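Local coordinates for protein malonate decarboxylase subunit alpha (PDB 6MPR) that probably exchanges acetyl for malonyl on the acyl carrier protein, as the alpha (transferase) subunit of malonate decarboxylase, at residues 365-370 and 432-437; 445-450 and 504-509; 319-324 and 351-356. All coordinates share one frame; numbering follows the deposited sequence. Where two conformers were deposited one is given.

The three contacts illustrate how strands of one mixed beta sheet are tied to what follows them. Contact 3 comes first in sequence, joining the end of edge strand 317-319 to helix 350-359, which leads directly into strand 363-366. Contact 1 then pairs the end of that strand with strand 429-433, about 23 Å from contact 3 between centres. Contact 2 holds the loop leaving strand 429-433 against short helix 505-508. Contacts 1 and 2 have centres about 13 Å apart and touch, with Q370 OE1 probably hydrogen-bonded to D450 N; contacts 2 and 3 stand about 35 Å apart. Each closes before the next opens, so the region is built up in series along the chain.

Contact 1. Residues 365-370 and 432-437; sequences IGATLQ and QMVETF
G366 and M433 make the one hydrogen bond of this contact, in which the amide of the methionine reaches the glycine carbonyl. From M433 N to G366 O the distance is 2.8 Å, and the N-H...O line is almost straight at 176°. Just before it, Q432 CA approaches the same oxygen at 3.5 Å in a weaker CA-H...O contact. The side chains sort themselves onto two faces of the sheet. On one, the end of I365 meets the thioether of M433, with I365 CD1 3.6 Å from M433 SD. Extension beyond CG carries the methionine sulfur away from the partner backbone, and the two chains cross at a slant. On the other face Q432 turns its amide to the start of the loop, against T368. Its bend at chi2 (-75°) brings Q432 NE2 to 3.2 Å from T368 CG2, and the two side chains cross at about a right angle. The same nitrogen passes 3.3 Å from G366 O, but at too poor an angle for a hydrogen bond. One residue past the glycine, A367 CB rests 3.3 Å from M433 O. Farther out, helices 244-261 and 272-287 close the I365-M433 face, I277 touching both residues, while I467 packs on Q432 and M466 on T368. The backbone of G366 is also bonded to V431, so the glycine links to the residues before and after its partner Q432, and Q432 is in turn bonded to H474 of the following strand. Such a ladder, one residue bridging two on its neighbour, is the parallel beta pairing found within the sheet of an open, helix-flanked alpha/beta domain, here close to the C-terminal ends of strands 363-366 and 429-433.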
ATOM      1  N   ILE A 365       8.997 -14.821  -3.577  1.00 10.76           N
ATOM      2  CA  ILE A 365       9.858 -15.942  -3.206  1.00  9.13           C
ATOM      3  C   ILE A 365      11.096 -15.379  -2.521  1.00  9.09           C
ATOM      4  O   ILE A 365      11.712 -14.435  -3.017  1.00 11.02           O
ATOM      5  CB  ILE A 365      10.220 -16.811  -4.440  1.00  9.55           C
ATOM      6  CG1 ILE A 365      11.141 -17.980  -4.063  1.00 11.89           C
ATOM      7  CG2 ILE A 365      10.841 -15.950  -5.542  1.00 11.85           C
ATOM      8  CD1 ILE A 365      11.091 -19.113  -5.098  1.00 11.85           C
ATOM      9  N   GLY A 366      11.443 -15.930  -1.368  1.00 13.26           N
ATOM     10  CA  GLY A 366      12.629 -15.496  -0.665  1.00 12.11           C
ATOM     11  C   GLY A 366      13.019 -16.530   0.365  1.00 20.28           C
ATOM     12  O   GLY A 366      12.447 -17.619   0.426  1.00 12.91           O
ATOM     13  N   ALA A 367      13.996 -16.175   1.187  1.00 15.39           N
ATOM     14  CA  ALA A 367      14.518 -17.123   2.154  1.00 14.01           C
ATOM     15  C   ALA A 367      14.403 -16.559   3.561  1.00 17.20           C
ATOM     16  O   ALA A 367      13.939 -15.442   3.783  1.00 18.59           O
ATOM     17  CB  ALA A 367      15.965 -17.494   1.846  1.00 16.38           C
ATOM     18  N   THR A 368      14.862 -17.353   4.518  1.00 23.89           N
ATOM     19  CA  THR A 368      14.743 -17.027   5.930  1.00 22.20           C
ATOM     20  C   THR A 368      15.786 -17.835   6.682  1.00 19.40           C
ATOM     21  O   THR A 368      16.373 -18.772   6.135  1.00 26.35           O
ATOM     22  CB  THR A 368      13.346 -17.341   6.430  1.00 29.93           C
ATOM     23  OG1 THR A 368      13.253 -17.011   7.811  1.00 25.98           O
ATOM     24  CG2 THR A 368      13.074 -18.808   6.275  1.00 31.23           C
ATOM     25  N   LEU A 369      16.038 -17.461   7.942  1.00 12.19           N
ATOM     26  CA  LEU A 369      17.011 -18.260   8.678  1.00 12.53           C
ATOM     27  C   LEU A 369      16.367 -19.408   9.434  1.00 12.78           C
ATOM     28  O   LEU A 369      16.984 -20.469   9.565  1.00 15.96           O
ATOM     29  CB  LEU A 369      17.819 -17.402   9.665  1.00 16.90           C
ATOM     30  CG  LEU A 369      18.746 -16.363   9.044  1.00 26.27           C
ATOM     31  CD1 LEU A 369      19.535 -15.650  10.140  1.00 23.49           C
ATOM     32  CD2 LEU A 369      19.670 -17.010   8.017  1.00 23.82           C
ATOM     33  N   GLN A 370      15.153 -19.211   9.964  1.00 15.49           N
ATOM     34  CA  GLN A 370      14.486 -20.226  10.770  1.00 16.99           C
ATOM     35  C   GLN A 370      13.041 -20.411  10.326  1.00 12.21           C
ATOM     36  O   GLN A 370      12.370 -19.451   9.947  1.00 11.69           O
ATOM     37  CB  GLN A 370      14.512 -19.866  12.253  1.00 16.85           C
ATOM     38  CG  GLN A 370      15.875 -20.035  12.913  1.00 18.29           C
ATOM     39  CD  GLN A 370      15.776 -19.995  14.426  1.00 13.67           C
ATOM     40  OE1 GLN A 370      14.825 -19.433  14.975  1.00 14.86           O
ATOM     41  NE2 GLN A 370      16.728 -20.629  15.104  1.00 14.30           N
ATOM     42  N   GLN A 432       8.676 -19.856   0.456  1.00 10.31           N
ATOM     43  CA  GLN A 432       9.902 -19.894   1.253  1.00 12.96           C
ATOM     44  C   GLN A 432      10.866 -20.881   0.605  1.00 17.57           C
ATOM     45  O   GLN A 432      10.625 -22.096   0.622  1.00 14.99           O
ATOM     46  CB  GLN A 432       9.622 -20.291   2.700  1.00 19.74           C
ATOM     47  CG  GLN A 432       9.192 -19.145   3.572  1.00 25.64           C
ATOM     48  CD  GLN A 432      10.346 -18.219   3.941  1.00 40.99           C
ATOM     49  OE1 GLN A 432      10.149 -17.207   4.603  1.00 49.38           O
ATOM     50  NE2 GLN A 432      11.551 -18.557   3.504  1.00 45.29           N
ATOM     51  N   MET A 433      11.961 -20.360   0.047  1.00 12.85           N
ATOM     52  CA  MET A 433      12.948 -21.144  -0.695  1.00 11.34           C
ATOM     53  C   MET A 433      14.226 -21.130   0.132  1.00 18.23           C
ATOM     54  O   MET A 433      14.945 -20.126   0.162  1.00 16.37           O
ATOM     55  CB  MET A 433      13.170 -20.558  -2.091  1.00 12.58           C
ATOM     56  CG  MET A 433      14.284 -21.200  -2.877  1.00 14.82           C
ATOM     57  SD  MET A 433      14.409 -20.357  -4.480  1.00 23.67           S
ATOM     58  CE  MET A 433      15.360 -21.535  -5.383  1.00 24.53           C
ATOM     59  N   VAL A 434      14.509 -22.246   0.802  1.00 13.48           N
ATOM     60  CA  VAL A 434      15.487 -22.281   1.877  0.53 16.84           C
ATOM     61  C   VAL A 434      16.177 -23.649   1.871  1.00 17.84           C
ATOM     62  O   VAL A 434      15.517 -24.675   1.674  1.00 14.88           O
ATOM     63  CB  VAL A 434      14.723 -21.946   3.187  0.53 16.39           C
ATOM     64  CG1 VAL A 434      14.466 -23.157   4.038  0.53 17.24           C
ATOM     65  CG2 VAL A 434      15.364 -20.752   3.930  0.53 21.32           C
ATOM     66  N   GLU A 435      17.496 -23.668   2.066  1.00 17.07           N
ATOM     67  CA  GLU A 435      18.166 -24.944   2.265  1.00 18.81           C
ATOM     68  C   GLU A 435      17.908 -25.437   3.689  1.00 18.98           C
ATOM     69  O   GLU A 435      17.575 -24.664   4.593  1.00 16.60           O
ATOM     70  CB  GLU A 435      19.675 -24.846   2.002  1.00 22.95           C
ATOM     71  CG  GLU A 435      20.046 -24.364   0.603  1.00 21.39           C
ATOM     72  CD  GLU A 435      21.511 -23.977   0.477  1.00 33.66           C
ATOM     73  OE1 GLU A 435      22.384 -24.838   0.722  1.00 35.09           O
ATOM     74  OE2 GLU A 435      21.780 -22.801   0.146  1.00 38.00           O
ATOM     75  N   THR A 436      18.033 -26.749   3.878  1.00 18.69           N
ATOM     76  CA  THR A 436      17.654 -27.314   5.172  1.00 22.61           C
ATOM     77  C   THR A 436      18.625 -26.918   6.278  1.00 15.65           C
ATOM     78  O   THR A 436      18.232 -26.854   7.448  1.00 18.27           O
ATOM     79  CB  THR A 436      17.515 -28.836   5.068  1.00 17.03           C
ATOM     80  OG1 THR A 436      18.746 -29.429   4.617  1.00 17.43           O
ATOM     81  CG2 THR A 436      16.387 -29.163   4.095  1.00 16.27           C
ATOM     82  N   PHE A 437      19.872 -26.612   5.939  1.00 19.36           N
ATOM     83  CA  PHE A 437      20.820 -26.076   6.903  1.00 20.68           C
ATOM     84  C   PHE A 437      21.395 -24.770   6.386  1.00 26.61           C
ATOM     85  O   PHE A 437      21.609 -24.608   5.181  1.00 23.87           O
ATOM     86  CB  PHE A 437      21.952 -27.060   7.211  1.00 17.48           C
ATOM     87  CG  PHE A 437      21.530 -28.192   8.092  1.00 20.57           C
ATOM     88  CD1 PHE A 437      20.827 -29.269   7.564  1.00 19.89           C
ATOM     89  CD2 PHE A 437      21.818 -28.177   9.446  1.00 19.88           C
ATOM     90  CE1 PHE A 437      20.436 -30.311   8.371  1.00 21.44           C
ATOM     91  CE2 PHE A 437      21.424 -29.214  10.260  1.00 25.37           C
ATOM     92  CZ  PHE A 437      20.735 -30.282   9.730  1.00 24.83           C
TER

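Contact 2. Residues 445-450 and 504-509; sequences FVDRLD and TSIGLT
Loop packing against the start of a short, weakly bonded helical turn is what joins F445, V446 and D447 to T504, S505 and I506, in a partly buried region beyond the end of strand 429-433. No direct hydrogen bond crosses between the two segments, and the contact relies on van der Waals packing and one water. The apolar pair is I506 with F445, I506 CD1 lying 4.0 Å from F445 CB. Extended at chi2 (175°), the isoleucine also packs this methyl against the loop backbone, where I506 CD1 stops 3.5 Å from V446 O. F445 meets T504 through its CB, 3.6 Å from T504 OG1, whereas its ring leads away into the interior among V371, L475, T477 and I497.

The threonine is the N-cap of the short helix 505-508. T504 OG1 accepts from G507 N at 3.1 Å in a classic side-chain capping bond, and chi1 of 65° tucks the hydroxyl back over its own main chain, facing the first turn. The same hydroxyl is hydrogen-bonded to A501 O, which ties the cap to the chain just before it. At the other end of the turn, I506 O is gripped twice by T509, through its backbone N and its hydroxyl.

On the more exposed side a water bridges the segments, donating to F445 O and hydrogen-bonded also to S505 OG, 3.0 Å away. On the same exposed edge of the contact, the D447 carboxylate comes near the serine, D447 OD1 and S505 OG being 3.7 Å apart. D447 and I506 lie alongside, pointing opposite ways, with D447 OD1 3.9 Å from I506 CG1. Next along the loop, R448 forms a salt bridge with D453 and a hydrogen bond to T419 of the second subunit.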
ATOM      1  N   PHE A 445      15.194 -25.611   9.872  1.00 14.75           N
ATOM      2  CA  PHE A 445      13.954 -26.091  10.454  1.00 18.30           C
ATOM      3  C   PHE A 445      14.195 -26.423  11.920  1.00 15.85           C
ATOM      4  O   PHE A 445      15.078 -27.229  12.247  1.00 17.72           O
ATOM      5  CB  PHE A 445      13.438 -27.282   9.644  1.00 15.35           C
ATOM      6  CG  PHE A 445      13.046 -26.900   8.253  1.00 16.93           C
ATOM      7  CD1 PHE A 445      11.816 -26.301   8.010  1.00 17.12           C
ATOM      8  CD2 PHE A 445      13.934 -27.058   7.197  1.00 18.09           C
ATOM      9  CE1 PHE A 445      11.454 -25.909   6.736  1.00 16.78           C
ATOM     10  CE2 PHE A 445      13.583 -26.658   5.918  1.00 18.50           C
ATOM     11  CZ  PHE A 445      12.337 -26.089   5.685  1.00 17.13           C
ATOM     12  N   VAL A 446      13.436 -25.764  12.798  1.00 15.30           N
ATOM     13  CA  VAL A 446      13.601 -25.854  14.244  1.00 17.70           C
ATOM     14  C   VAL A 446      12.246 -26.098  14.892  1.00 19.83           C
ATOM     15  O   VAL A 446      11.212 -25.650  14.391  1.00 16.59           O
ATOM     16  CB  VAL A 446      14.228 -24.579  14.841  1.00 19.99           C
ATOM     17  CG1 VAL A 446      15.644 -24.380  14.324  1.00 22.72           C
ATOM     18  CG2 VAL A 446      13.346 -23.367  14.531  1.00 19.84           C
ATOM     19  N   ASP A 447      12.263 -26.793  16.034  1.00 19.37           N
ATOM     20  CA  ASP A 447      11.032 -26.982  16.796  1.00 20.53           C
ATOM     21  C   ASP A 447      10.502 -25.667  17.355  1.00 18.81           C
ATOM     22  O   ASP A 447       9.281 -25.485  17.462  1.00 21.70           O
ATOM     23  CB  ASP A 447      11.266 -27.974  17.936  1.00 22.61           C
ATOM     24  CG  ASP A 447      11.497 -29.394  17.448  1.00 33.06           C
ATOM     25  OD1 ASP A 447      10.938 -29.767  16.394  1.00 32.65           O
ATOM     26  OD2 ASP A 447      12.233 -30.141  18.129  1.00 35.42           O
ATOM     27  N   ARG A 448      11.389 -24.744  17.714  1.00 17.89           N
ATOM     28  CA  ARG A 448      10.994 -23.489  18.341  1.00 16.05           C
ATOM     29  C   ARG A 448      11.823 -22.352  17.763  1.00 16.52           C
ATOM     30  O   ARG A 448      13.057 -22.400  17.802  1.00 17.37           O
ATOM     31  CB  ARG A 448      11.190 -23.563  19.864  1.00 17.58           C
ATOM     32  CG  ARG A 448      10.923 -22.282  20.634  1.00 20.97           C
ATOM     33  CD  ARG A 448      11.432 -22.419  22.067  1.00 24.99           C
ATOM     34  NE  ARG A 448      11.174 -21.227  22.881  1.00 24.19           N
ATOM     35  CZ  ARG A 448      10.039 -21.017  23.537  1.00 29.03           C
ATOM     36  NH1 ARG A 448       9.061 -21.919  23.472  1.00 25.93           N
ATOM     37  NH2 ARG A 448       9.874 -19.910  24.255  1.00 26.43           N
ATOM     38  N   LEU A 449      11.147 -21.335  17.230  1.00 15.66           N
ATOM     39  CA  LEU A 449      11.846 -20.161  16.723  1.00 14.07           C
ATOM     40  C   LEU A 449      12.562 -19.420  17.848  1.00 15.73           C
ATOM     41  O   LEU A 449      11.998 -19.204  18.927  1.00 17.61           O
ATOM     42  CB  LEU A 449      10.864 -19.214  16.035  1.00 13.41           C
ATOM     43  CG  LEU A 449      10.181 -19.640  14.741  1.00 14.31           C
ATOM     44  CD1 LEU A 449       9.284 -18.523  14.249  1.00 15.71           C
ATOM     45  CD2 LEU A 449      11.198 -20.019  13.656  1.00 16.35           C
ATOM     46  N   ASP A 450      13.816 -19.023  17.590  1.00 16.10           N
ATOM     47  CA  ASP A 450      14.524 -18.123  18.506  1.00 19.38           C
ATOM     48  C   ASP A 450      13.700 -16.886  18.807  1.00 15.25           C
ATOM     49  O   ASP A 450      13.856 -16.274  19.872  1.00 16.87           O
ATOM     50  CB  ASP A 450      15.853 -17.636  17.904  1.00 16.95           C
ATOM     51  CG  ASP A 450      16.978 -18.648  17.985  1.00 18.73           C
ATOM     52  OD1 ASP A 450      16.734 -19.869  18.088  1.00 19.76           O
ATOM     53  OD2 ASP A 450      18.138 -18.186  17.925  1.00 23.27           O
ATOM     54  N   THR A 504      17.364 -32.230   9.439  1.00 20.82           N
ATOM     55  CA  THR A 504      17.020 -31.433  10.615  1.00 18.97           C
ATOM     56  C   THR A 504      16.149 -32.265  11.560  1.00 22.92           C
ATOM     57  O   THR A 504      15.720 -33.369  11.229  1.00 24.72           O
ATOM     58  CB  THR A 504      16.258 -30.169  10.220  1.00 20.01           C
ATOM     59  OG1 THR A 504      14.999 -30.536   9.641  1.00 21.36           O
ATOM     60  CG2 THR A 504      17.049 -29.342   9.221  1.00 17.85           C
ATOM     61  N   SER A 505      15.877 -31.719  12.753  1.00 21.28           N
ATOM     62  CA  SER A 505      15.068 -32.471  13.710  1.00 30.09           C
ATOM     63  C   SER A 505      13.684 -32.764  13.138  1.00 29.27           C
ATOM     64  O   SER A 505      13.172 -33.882  13.270  1.00 28.03           O
ATOM     65  CB  SER A 505      14.970 -31.717  15.042  1.00 33.92           C
ATOM     66  OG  SER A 505      14.286 -30.486  14.895  1.00 42.12           O
ATOM     67  N   ILE A 506      13.092 -31.786  12.455  1.00 30.27           N
ATOM     68  CA  ILE A 506      11.801 -31.995  11.807  1.00 31.51           C
ATOM     69  C   ILE A 506      11.917 -33.020  10.678  1.00 29.51           C
ATOM     70  O   ILE A 506      11.083 -33.923  10.556  1.00 25.35           O
ATOM     71  CB  ILE A 506      11.249 -30.642  11.325  1.00 29.09           C
ATOM     72  CG1 ILE A 506      11.005 -29.732  12.538  1.00 35.84           C
ATOM     73  CG2 ILE A 506       9.969 -30.826  10.515  1.00 33.31           C
ATOM     74  CD1 ILE A 506      10.568 -28.311  12.193  1.00 23.55           C
ATOM     75  N   GLY A 507      12.970 -32.931   9.866  1.00 25.74           N
ATOM     76  CA  GLY A 507      13.128 -33.876   8.766  1.00 21.69           C
ATOM     77  C   GLY A 507      13.326 -35.315   9.220  1.00 23.12           C
ATOM     78  O   GLY A 507      12.830 -36.250   8.585  1.00 21.65           O
ATOM     79  N   LEU A 508      14.055 -35.518  10.322  1.00 24.77           N
ATOM     80  CA  LEU A 508      14.281 -36.873  10.823  1.00 23.58           C
ATOM     81  C   LEU A 508      13.000 -37.540  11.313  1.00 27.38           C
ATOM     82  O   LEU A 508      12.973 -38.767  11.434  1.00 24.81           O
ATOM     83  CB  LEU A 508      15.317 -36.859  11.945  1.00 27.18           C
ATOM     84  CG  LEU A 508      16.778 -36.584  11.589  1.00 23.46           C
ATOM     85  CD1 LEU A 508      17.625 -36.615  12.849  1.00 30.97           C
ATOM     86  CD2 LEU A 508      17.305 -37.582  10.560  1.00 25.85           C
ATOM     87  N   THR A 509      11.944 -36.768  11.598  1.00 24.65           N
ATOM     88  CA  THR A 509      10.661 -37.344  11.999  1.00 30.29           C
ATOM     89  C   THR A 509       9.839 -37.887  10.834  1.00 35.36           C
ATOM     90  O   THR A 509       8.832 -38.561  11.079  1.00 38.36           O
ATOM     91  CB  THR A 509       9.794 -36.306  12.721  1.00 35.13           C
ATOM     92  OG1 THR A 509       9.313 -35.337  11.774  1.00 37.32           O
ATOM     93  CG2 THR A 509      10.572 -35.603  13.814  1.00 34.21           C
TER
HETATM   94  O   HOH W   1      16.462 -28.625  13.941  1.00 34.92           O

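Contact 3. Residues 319-324 and 351-356; sequences HCFGTE and MMCQLA
C353 fits between two aromatic side chains, H319 and F321, which meet it in quite different ways. Its sulfur stands over the face of the phenyl ring, with C353 SG 3.4 Å from the centroid of F321 and 14° off the ring normal, a Cys sulfur-aromatic contact almost on the ring axis. H319 instead presents an edge: H319 ND1 donates to C353 SG at 3.5 Å, the sulfur lying slightly out of the imidazole plane. The main chain helps to enclose the sulfur too, C353 SG lying 3.1 Å from H319 O. Torsions explain the meeting. In C353 the sulfur swings opposite its main-chain nitrogen (chi1 -160°), which projects it from the helix toward the loop, and H319 adopts a similar extended setting that turns its ring to the helix.

Two neighbours on the helix add to the contact. M352 SD comes obliquely to the imidazole, 3.8 Å from H319 NE2, the two chains crossing at about a right angle. On F321, the Q354 amide arrives with its nitrogen, Q354 NE2 being 3.4 Å from F321 CE1. A bend at chi2 brings that nitrogen back to the CE1 corner of the phenyl ring, with the planes 37° apart, while Q354 OE1 is held by N393. Around this core F339 meets H319 edge to face, T299 packs on C353, and V151 of the second subunit touches H319.

Helix 350-359 packs on the end of strand 317-319 and leads into strand 363-366, across two intervening strands: a beta-alpha-beta crossover of the Rossmann-like 3-2-1-4 strand order, placed beside the subunit interface.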
ATOM      1  N   HIS A 319       9.664  -2.532 -12.326  1.00  8.21           N
ATOM      2  CA  HIS A 319       9.549  -1.368 -11.455  1.00 10.97           C
ATOM      3  C   HIS A 319      10.433  -1.585 -10.233  1.00  7.27           C
ATOM      4  O   HIS A 319      10.475  -2.690  -9.688  1.00 10.54           O
ATOM      5  CB  HIS A 319       8.101  -1.140 -11.018  1.00  8.82           C
ATOM      6  CG  HIS A 319       7.901   0.187 -10.369  1.00  8.94           C
ATOM      7  ND1 HIS A 319       7.924   0.353  -9.000  1.00 10.54           N
ATOM      8  CD2 HIS A 319       7.782   1.429 -10.900  1.00  8.52           C
ATOM      9  CE1 HIS A 319       7.779   1.634  -8.714  1.00  7.97           C
ATOM     10  NE2 HIS A 319       7.701   2.311  -9.849  1.00  8.51           N
ATOM     11  N   CYS A 320      11.136  -0.533  -9.796  1.00 10.57           N
ATOM     12  CA  CYS A 320      12.261  -0.668  -8.871  1.00  8.38           C
ATOM     13  C   CYS A 320      12.003   0.041  -7.548  1.00  7.39           C
ATOM     14  O   CYS A 320      11.489   1.162  -7.533  1.00 11.45           O
ATOM     15  CB  CYS A 320      13.546  -0.078  -9.463  1.00  7.26           C
ATOM     16  SG  CYS A 320      14.123  -0.886 -10.956  1.00  9.80           S
ATOM     17  N   PHE A 321      12.416  -0.616  -6.442  1.00  6.79           N
ATOM     18  CA  PHE A 321      12.422   0.023  -5.130  1.00 12.08           C
ATOM     19  C   PHE A 321      13.542   1.050  -5.006  1.00  9.81           C
ATOM     20  O   PHE A 321      13.401   2.034  -4.271  1.00 10.57           O
ATOM     21  CB  PHE A 321      12.607  -1.023  -4.029  1.00 12.47           C
ATOM     22  CG  PHE A 321      11.768  -2.257  -4.184  1.00 12.30           C
ATOM     23  CD1 PHE A 321      10.470  -2.296  -3.703  1.00  9.88           C
ATOM     24  CD2 PHE A 321      12.293  -3.384  -4.791  1.00 11.06           C
ATOM     25  CE1 PHE A 321       9.708  -3.449  -3.814  1.00  8.81           C
ATOM     26  CE2 PHE A 321      11.540  -4.544  -4.914  1.00 11.62           C
ATOM     27  CZ  PHE A 321      10.244  -4.578  -4.441  1.00  9.69           C
ATOM     28  N   GLY A 322      14.650   0.824  -5.707  1.00  9.44           N
ATOM     29  CA  GLY A 322      15.854   1.626  -5.656  1.00  8.59           C
ATOM     30  C   GLY A 322      16.712   1.309  -6.862  1.00 13.90           C
ATOM     31  O   GLY A 322      16.309   0.558  -7.749  1.00 13.14           O
ATOM     32  N   THR A 323      17.912   1.875  -6.876  1.00 12.48           N
ATOM     33  CA  THR A 323      18.876   1.630  -7.941  1.00 16.84           C
ATOM     34  C   THR A 323      19.666   0.354  -7.655  1.00  9.83           C
ATOM     35  O   THR A 323      19.406  -0.376  -6.693  1.00 10.84           O
ATOM     36  CB  THR A 323      19.834   2.819  -8.072  1.00 19.27           C
ATOM     37  OG1 THR A 323      20.511   2.742  -9.323  1.00 20.07           O
ATOM     38  CG2 THR A 323      20.890   2.802  -6.945  1.00 17.11           C
ATOM     39  N   GLU A 324      20.643   0.060  -8.510  1.00 10.32           N
ATOM     40  CA  GLU A 324      21.773  -0.761  -8.083  1.00 13.70           C
ATOM     41  C   GLU A 324      23.039  -0.144  -8.652  1.00 12.79           C
ATOM     42  O   GLU A 324      23.054   0.301  -9.804  1.00 12.22           O
ATOM     43  CB  GLU A 324      21.672  -2.240  -8.501  1.00 10.30           C
ATOM     44  CG  GLU A 324      22.914  -3.074  -8.137  1.00 12.80           C
ATOM     45  CD  GLU A 324      23.247  -3.072  -6.623  1.00 22.40           C
ATOM     46  OE1 GLU A 324      23.275  -2.011  -5.967  1.00 25.61           O
ATOM     47  OE2 GLU A 324      23.506  -4.153  -6.082  1.00 20.10           O
ATOM     48  N   MET A 351       7.842   3.038  -2.038  1.00  8.19           N
ATOM     49  CA  MET A 351       6.442   2.898  -1.639  0.56 10.07           C
ATOM     50  C   MET A 351       5.603   2.304  -2.766  1.00  9.41           C
ATOM     51  O   MET A 351       4.816   1.368  -2.548  1.00  7.71           O
ATOM     52  CB  MET A 351       5.858   4.239  -1.198  0.56 11.10           C
ATOM     53  CG  MET A 351       4.356   4.127  -0.929  0.56 10.64           C
ATOM     54  SD  MET A 351       3.732   5.121   0.422  0.56 35.17           S
ATOM     55  CE  MET A 351       3.390   6.678  -0.369  0.56 36.79           C
ATOM     56  N   MET A 352       5.754   2.831  -3.986  1.00  9.03           N
ATOM     57  CA  MET A 352       4.937   2.343  -5.098  1.00 10.84           C
ATOM     58  C   MET A 352       5.289   0.908  -5.460  1.00 11.04           C
ATOM     59  O   MET A 352       4.400   0.090  -5.755  1.00  8.91           O
ATOM     60  CB  MET A 352       5.094   3.276  -6.299  1.00  8.08           C
ATOM     61  CG  MET A 352       4.276   2.914  -7.536  1.00 11.66           C
ATOM     62  SD  MET A 352       4.574   4.171  -8.811  1.00 16.05           S
ATOM     63  CE  MET A 352       3.608   5.529  -8.147  1.00 12.55           C
ATOM     64  N   CYS A 353       6.577   0.582  -5.414  1.00  8.53           N
ATOM     65  CA  CYS A 353       7.013  -0.756  -5.774  1.00  9.54           C
ATOM     66  C   CYS A 353       6.577  -1.774  -4.726  1.00  8.25           C
ATOM     67  O   CYS A 353       6.129  -2.868  -5.071  1.00  8.95           O
ATOM     68  CB  CYS A 353       8.530  -0.758  -5.941  1.00  7.75           C
ATOM     69  SG  CYS A 353       9.166  -2.119  -6.891  1.00 10.51           S
ATOM     70  N   GLN A 354       6.712  -1.435  -3.438  1.00  7.91           N
ATOM     71  CA  GLN A 354       6.218  -2.329  -2.385  1.00  9.73           C
ATOM     72  C   GLN A 354       4.707  -2.513  -2.474  1.00  7.15           C
ATOM     73  O   GLN A 354       4.200  -3.624  -2.282  1.00  8.55           O
ATOM     74  CB  GLN A 354       6.598  -1.782  -1.014  1.00 12.46           C
ATOM     75  CG  GLN A 354       8.039  -2.033  -0.610  1.00  9.85           C
ATOM     76  CD  GLN A 354       8.276  -3.464  -0.190  1.00  9.83           C
ATOM     77  OE1 GLN A 354       7.400  -4.096   0.400  1.00  9.50           O
ATOM     78  NE2 GLN A 354       9.458  -3.986  -0.490  1.00 10.48           N
ATOM     79  N   LEU A 355       3.968  -1.432  -2.764  1.00  8.83           N
ATOM     80  CA  LEU A 355       2.523  -1.565  -2.951  1.00 12.97           C
ATOM     81  C   LEU A 355       2.199  -2.538  -4.084  1.00  9.64           C
ATOM     82  O   LEU A 355       1.328  -3.409  -3.942  1.00 10.54           O
ATOM     83  CB  LEU A 355       1.902  -0.198  -3.234  1.00 12.49           C
ATOM     84  CG  LEU A 355       0.387  -0.134  -3.040  1.00 29.58           C
ATOM     85  CD1 LEU A 355       0.001  -0.549  -1.612  1.00 25.25           C
ATOM     86  CD2 LEU A 355      -0.112   1.268  -3.363  1.00 38.22           C
ATOM     87  N   ALA A 356       2.876  -2.397  -5.226  1.00  8.71           N
ATOM     88  CA  ALA A 356       2.664  -3.349  -6.314  1.00 12.77           C
ATOM     89  C   ALA A 356       3.068  -4.752  -5.898  1.00 16.57           C
ATOM     90  O   ALA A 356       2.418  -5.731  -6.283  1.00  8.48           O
ATOM     91  CB  ALA A 356       3.436  -2.925  -7.564  1.00 11.03           C
TER